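Side-chain contact in P450 epoxidase (Sorangium cellulosum, PDB 1Q5D), which is a bacterial cytochrome P450, a haem-containing protein of that family: residues 93-98 / 105-110. Residues are numbered along the deposited sequence; the frame is centred on the assembly and turned at random.
Sequences YGLFGL and RVRKLV. With EPB (7,11-dihydroxy-8,8,10,12,16-pentamethyl-3-[1-methyl-2-(2-methyl-thiazol-4-yl)vinyl]-4,17-dioxabicyclo[14.1.0]heptadecane-5,9-dione), chain C.
In the wall that the haem and EPB pockets share, and just behind it, Leu95 and Leu98 of the loop 93-98 pack on Val106 and Arg107 of the following helix, 100-110, in the B-C region of the cytochrome P450 fold. Val106 takes both leucines: CG1 anti to the backbone N and CG2 anti to the carbonyl carbon spread its methyls so that each meets one. Its CG1 lies 3.9 Å from Leu95 CD2, while CG2 meets Leu98 CD1 at 3.6 Å, the two side chains crossing at about a right angle. Leu95 also lies across the aliphatic part of Arg107, its CD1 4.0 Å from Arg107 CD. Bends at chi2 (-59°) and chi3 (-58°) fold that arginine chain, whose guanidinium bonds to Asn111 OD1 through NE and to both Val364 O and a haem oxygen, O2D, through NH1. On the loop side, Gly94 O accepts from the backbone N of both Gly97 and Leu98, at 3.0 Å each, closing a tight turn. From this turn the Phe96 ring lies against EPB, with EPB C24 3.6 Å above the ring plane over its centre and Phe96 CE1 3.4 Å from EPB C23. Leu247 of helix 241-255 also touches Leu95. The loop that presents Phe96 to the ligand thus meets 105-110 through buried hydrocarbon, with no hydrogen bond between the two segments, and Arg107 offers it methylenes while spending its polar end on the haem and nearby protein oxygens.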
ATOM      1  N   TYR A  93      18.749   4.828   3.622  1.00 37.96           N
ATOM      2  CA  TYR A  93      18.280   5.909   4.484  1.00 38.03           C
ATOM      3  C   TYR A  93      16.753   5.982   4.570  1.00 35.64           C
ATOM      4  O   TYR A  93      16.208   6.810   5.281  1.00 35.37           O
ATOM      5  CB  TYR A  93      18.898   7.242   4.023  1.00 39.68           C
ATOM      6  CG  TYR A  93      20.409   7.148   3.973  1.00 42.25           C
ATOM      7  CD1 TYR A  93      21.090   7.087   2.759  1.00 43.04           C
ATOM      8  CD2 TYR A  93      21.151   7.073   5.143  1.00 43.51           C
ATOM      9  CE1 TYR A  93      22.474   6.971   2.719  1.00 44.22           C
ATOM     10  CE2 TYR A  93      22.533   6.955   5.120  1.00 44.91           C
ATOM     11  CZ  TYR A  93      23.191   6.900   3.902  1.00 45.32           C
ATOM     12  OH  TYR A  93      24.562   6.786   3.876  1.00 46.17           O
ATOM     13  N   GLY A  94      16.060   5.119   3.837  1.00 34.79           N
ATOM     14  CA  GLY A  94      14.609   5.072   3.911  1.00 33.13           C
ATOM     15  C   GLY A  94      14.139   4.311   5.138  1.00 32.36           C
ATOM     16  O   GLY A  94      14.942   3.742   5.873  1.00 32.69           O
ATOM     17  N   LEU A  95      12.830   4.282   5.347  1.00 31.34           N
ATOM     18  CA  LEU A  95      12.258   3.703   6.551  1.00 31.41           C
ATOM     19  C   LEU A  95      12.484   2.191   6.670  1.00 31.97           C
ATOM     20  O   LEU A  95      12.526   1.666   7.775  1.00 31.14           O
ATOM     21  CB  LEU A  95      10.774   4.040   6.639  1.00 30.74           C
ATOM     22  CG  LEU A  95      10.477   5.510   6.950  1.00 29.96           C
ATOM     23  CD1 LEU A  95       9.005   5.788   6.879  1.00 28.44           C
ATOM     24  CD2 LEU A  95      11.004   5.873   8.346  1.00 29.40           C
ATOM     25  N   PHE A  96      12.642   1.494   5.547  1.00 32.83           N
ATOM     26  CA  PHE A  96      12.915   0.052   5.603  1.00 33.76           C
ATOM     27  C   PHE A  96      14.399  -0.264   5.834  1.00 35.99           C
ATOM     28  O   PHE A  96      14.756  -1.397   6.186  1.00 38.43           O
ATOM     29  CB  PHE A  96      12.441  -0.660   4.329  1.00 32.78           C
ATOM     30  CG  PHE A  96      10.952  -0.793   4.210  1.00 31.57           C
ATOM     31  CD1 PHE A  96      10.385  -1.232   3.018  1.00 30.84           C
ATOM     32  CD2 PHE A  96      10.113  -0.499   5.281  1.00 31.47           C
ATOM     33  CE1 PHE A  96       9.018  -1.372   2.888  1.00 29.79           C
ATOM     34  CE2 PHE A  96       8.725  -0.639   5.155  1.00 30.55           C
ATOM     35  CZ  PHE A  96       8.180  -1.064   3.962  1.00 29.99           C
ATOM     36  N   GLY A  97      15.264   0.725   5.666  1.00 35.64           N
ATOM     37  CA  GLY A  97      16.686   0.485   5.790  1.00 35.69           C
ATOM     38  C   GLY A  97      17.339   1.022   7.046  1.00 36.00           C
ATOM     39  O   GLY A  97      18.340   0.483   7.493  1.00 36.18           O
ATOM     40  N   LEU A  98      16.781   2.081   7.620  1.00 36.43           N
ATOM     41  CA  LEU A  98      17.376   2.708   8.803  1.00 36.68           C
ATOM     42  C   LEU A  98      17.469   1.752  10.002  1.00 38.08           C
ATOM     43  O   LEU A  98      16.572   0.941  10.228  1.00 35.78           O
ATOM     44  CB  LEU A  98      16.555   3.930   9.206  1.00 35.68           C
ATOM     45  CG  LEU A  98      16.588   5.133   8.264  1.00 35.44           C
ATOM     46  CD1 LEU A  98      15.557   6.144   8.731  1.00 34.69           C
ATOM     47  CD2 LEU A  98      17.980   5.749   8.203  1.00 35.70           C
ATOM     48  N   ARG A 105      13.323   7.714  15.300  1.00 32.50           N
ATOM     49  CA  ARG A 105      13.519   9.146  15.259  1.00 33.17           C
ATOM     50  C   ARG A 105      12.734   9.748  14.094  1.00 32.29           C
ATOM     51  O   ARG A 105      11.940  10.670  14.272  1.00 30.33           O
ATOM     52  CB  ARG A 105      15.010   9.454  15.123  1.00 35.01           C
ATOM     53  CG  ARG A 105      15.338  10.920  14.893  1.00 36.84           C
ATOM     54  CD  ARG A 105      16.837  11.245  14.987  1.00 37.92           C
ATOM     55  NE  ARG A 105      17.685  10.366  14.174  1.00 39.40           N
ATOM     56  CZ  ARG A 105      17.742  10.373  12.838  1.00 39.20           C
ATOM     57  NH1 ARG A 105      16.987  11.206  12.128  1.00 39.09           N
ATOM     58  NH2 ARG A 105      18.545   9.524  12.205  1.00 39.16           N
ATOM     59  N   VAL A 106      12.946   9.197  12.907  1.00 31.61           N
ATOM     60  CA  VAL A 106      12.238   9.667  11.724  1.00 30.64           C
ATOM     61  C   VAL A 106      10.724   9.541  11.872  1.00 30.53           C
ATOM     62  O   VAL A 106      10.013  10.486  11.585  1.00 31.40           O
ATOM     63  CB  VAL A 106      12.718   8.951  10.452  1.00 29.64           C
ATOM     64  CG1 VAL A 106      12.015   9.511   9.215  1.00 28.05           C
ATOM     65  CG2 VAL A 106      14.233   9.121  10.312  1.00 30.29           C
ATOM     66  N   ARG A 107      10.231   8.386  12.325  1.00 31.21           N
ATOM     67  CA  ARG A 107       8.786   8.211  12.540  1.00 30.99           C
ATOM     68  C   ARG A 107       8.219   9.191  13.577  1.00 31.94           C
ATOM     69  O   ARG A 107       7.155   9.772  13.377  1.00 31.34           O
ATOM     70  CB  ARG A 107       8.455   6.774  12.958  1.00 29.89           C
ATOM     71  CG  ARG A 107       8.554   5.750  11.822  1.00 28.83           C
ATOM     72  CD  ARG A 107       7.640   6.033  10.644  1.00 28.64           C
ATOM     73  NE  ARG A 107       6.223   6.109  11.027  1.00 27.74           N
ATOM     74  CZ  ARG A 107       5.369   5.105  10.939  1.00 27.51           C
ATOM     75  NH1 ARG A 107       5.787   3.917  10.486  1.00 26.23           N
ATOM     76  NH2 ARG A 107       4.090   5.276  11.314  1.00 25.96           N
ATOM     77  N   LYS A 108       8.936   9.372  14.682  1.00 33.94           N
ATOM     78  CA  LYS A 108       8.460  10.257  15.754  1.00 35.89           C
ATOM     79  C   LYS A 108       8.288  11.663  15.182  1.00 35.78           C
ATOM     80  O   LYS A 108       7.350  12.388  15.517  1.00 36.03           O
ATOM     81  CB  LYS A 108       9.442  10.233  16.944  1.00 37.58           C
ATOM     82  CG  LYS A 108       9.092  11.179  18.102  1.00 40.92           C
ATOM     83  CD  LYS A 108       9.692  10.682  19.432  1.00 42.11           C
ATOM     84  CE  LYS A 108       9.238  11.540  20.606  1.00 43.86           C
ATOM     85  NZ  LYS A 108      10.370  11.823  21.541  1.00 44.76           N
ATOM     86  N   LEU A 109       9.192  12.025  14.280  1.00 35.23           N
ATOM     87  CA  LEU A 109       9.165  13.321  13.615  1.00 34.07           C
ATOM     88  C   LEU A 109       7.976  13.520  12.660  1.00 34.01           C
ATOM     89  O   LEU A 109       7.355  14.588  12.653  1.00 33.40           O
ATOM     90  CB  LEU A 109      10.482  13.517  12.859  1.00 34.78           C
ATOM     91  CG  LEU A 109      10.783  14.818  12.125  1.00 34.80           C
ATOM     92  CD1 LEU A 109      11.029  15.961  13.103  1.00 35.31           C
ATOM     93  CD2 LEU A 109      11.994  14.614  11.245  1.00 35.49           C
ATOM     94  N   VAL A 110       7.655  12.507  11.847  1.00 32.13           N
ATOM     95  CA  VAL A 110       6.642  12.694  10.806  1.00 30.84           C
ATOM     96  C   VAL A 110       5.240  12.241  11.223  1.00 30.68           C
ATOM     97  O   VAL A 110       4.254  12.715  10.663  1.00 30.13           O
ATOM     98  CB  VAL A 110       7.071  12.028   9.458  1.00 32.05           C
ATOM     99  CG1 VAL A 110       7.085  10.506   9.582  1.00 32.17           C
ATOM    100  CG2 VAL A 110       6.187  12.484   8.296  1.00 31.07           C
TER
HETATM  101  O16 EPB C 450       4.588  -0.949  -3.001  1.00 39.29           O
HETATM  102  C51 EPB C 450       1.865  -2.808   0.512  1.00 47.23           C
HETATM  103  O41 EPB C 450       2.328  -0.413   1.635  1.00 46.31           O
HETATM  104  C5  EPB C 450       2.631  -1.724   1.178  1.00 45.76           C
HETATM  105  C4  EPB C 450       3.278  -0.369   0.564  1.00 45.50           C
HETATM  106  C16 EPB C 450       5.362  -1.509  -2.318  1.00 38.25           C
HETATM  107  O1  EPB C 450       5.840  -1.067  -1.094  1.00 42.15           O
HETATM  108  C2  EPB C 450       5.434   0.293  -0.480  1.00 42.04           C
HETATM  109  C3  EPB C 450       4.635   0.002   0.852  1.00 43.61           C
HETATM  110  C20 EPB C 450       6.843   0.965  -0.222  1.00 42.54           C
HETATM  111  C21 EPB C 450       7.508   1.377  -1.526  1.00 43.31           C
HETATM  112  C22 EPB C 450       7.365   1.155   1.025  1.00 41.20           C
HETATM  113  C23 EPB C 450       8.638   1.705   1.492  1.00 41.08           C
HETATM  114  N26 EPB C 450       9.778   1.490   0.738  1.00 41.15           N
HETATM  115  C25 EPB C 450      10.868   2.047   1.326  1.00 42.33           C
HETATM  116  C27 EPB C 450      12.181   1.940   0.653  1.00 44.15           C
HETATM  117  C24 EPB C 450       8.860   2.372   2.637  1.00 38.84           C
HETATM  118  S1  EPB C 450      10.515   2.785   2.784  1.00 42.62           S
HETATM  119  C15 EPB C 450       5.953  -2.875  -2.755  1.00 37.33           C
HETATM  120  C14 EPB C 450       7.522  -3.051  -2.529  1.00 35.55           C
HETATM  121  O14 EPB C 450       8.072  -1.912  -3.170  1.00 37.02           O
HETATM  122  C13 EPB C 450       8.164  -4.478  -2.981  1.00 35.01           C
HETATM  123  C29 EPB C 450       7.976  -4.634  -4.530  1.00 33.41           C
HETATM  124  C30 EPB C 450       9.675  -4.459  -2.758  1.00 35.56           C
HETATM  125  C12 EPB C 450       7.425  -5.738  -2.256  1.00 34.19           C
HETATM  126  O12 EPB C 450       6.836  -6.631  -2.944  1.00 33.56           O
HETATM  127  C11 EPB C 450       7.355  -5.972  -0.696  1.00 33.12           C
HETATM  128  C28 EPB C 450       7.796  -7.444  -0.502  1.00 33.70           C
HETATM  129  C10 EPB C 450       6.102  -5.316  -0.198  1.00 35.09           C
HETATM  130  O10 EPB C 450       4.933  -6.091  -0.608  1.00 33.74           O
HETATM  131  C9  EPB C 450       6.219  -5.259   1.312  1.00 36.22           C
HETATM  132  C91 EPB C 450       7.338  -4.401   1.674  1.00 34.88           C
HETATM  133  C8  EPB C 450       5.103  -4.567   2.014  1.00 40.63           C
HETATM  134  C7  EPB C 450       4.014  -3.884   1.088  1.00 43.73           C
HETATM  135  C6  EPB C 450       4.100  -2.370   1.659  1.00 45.84           C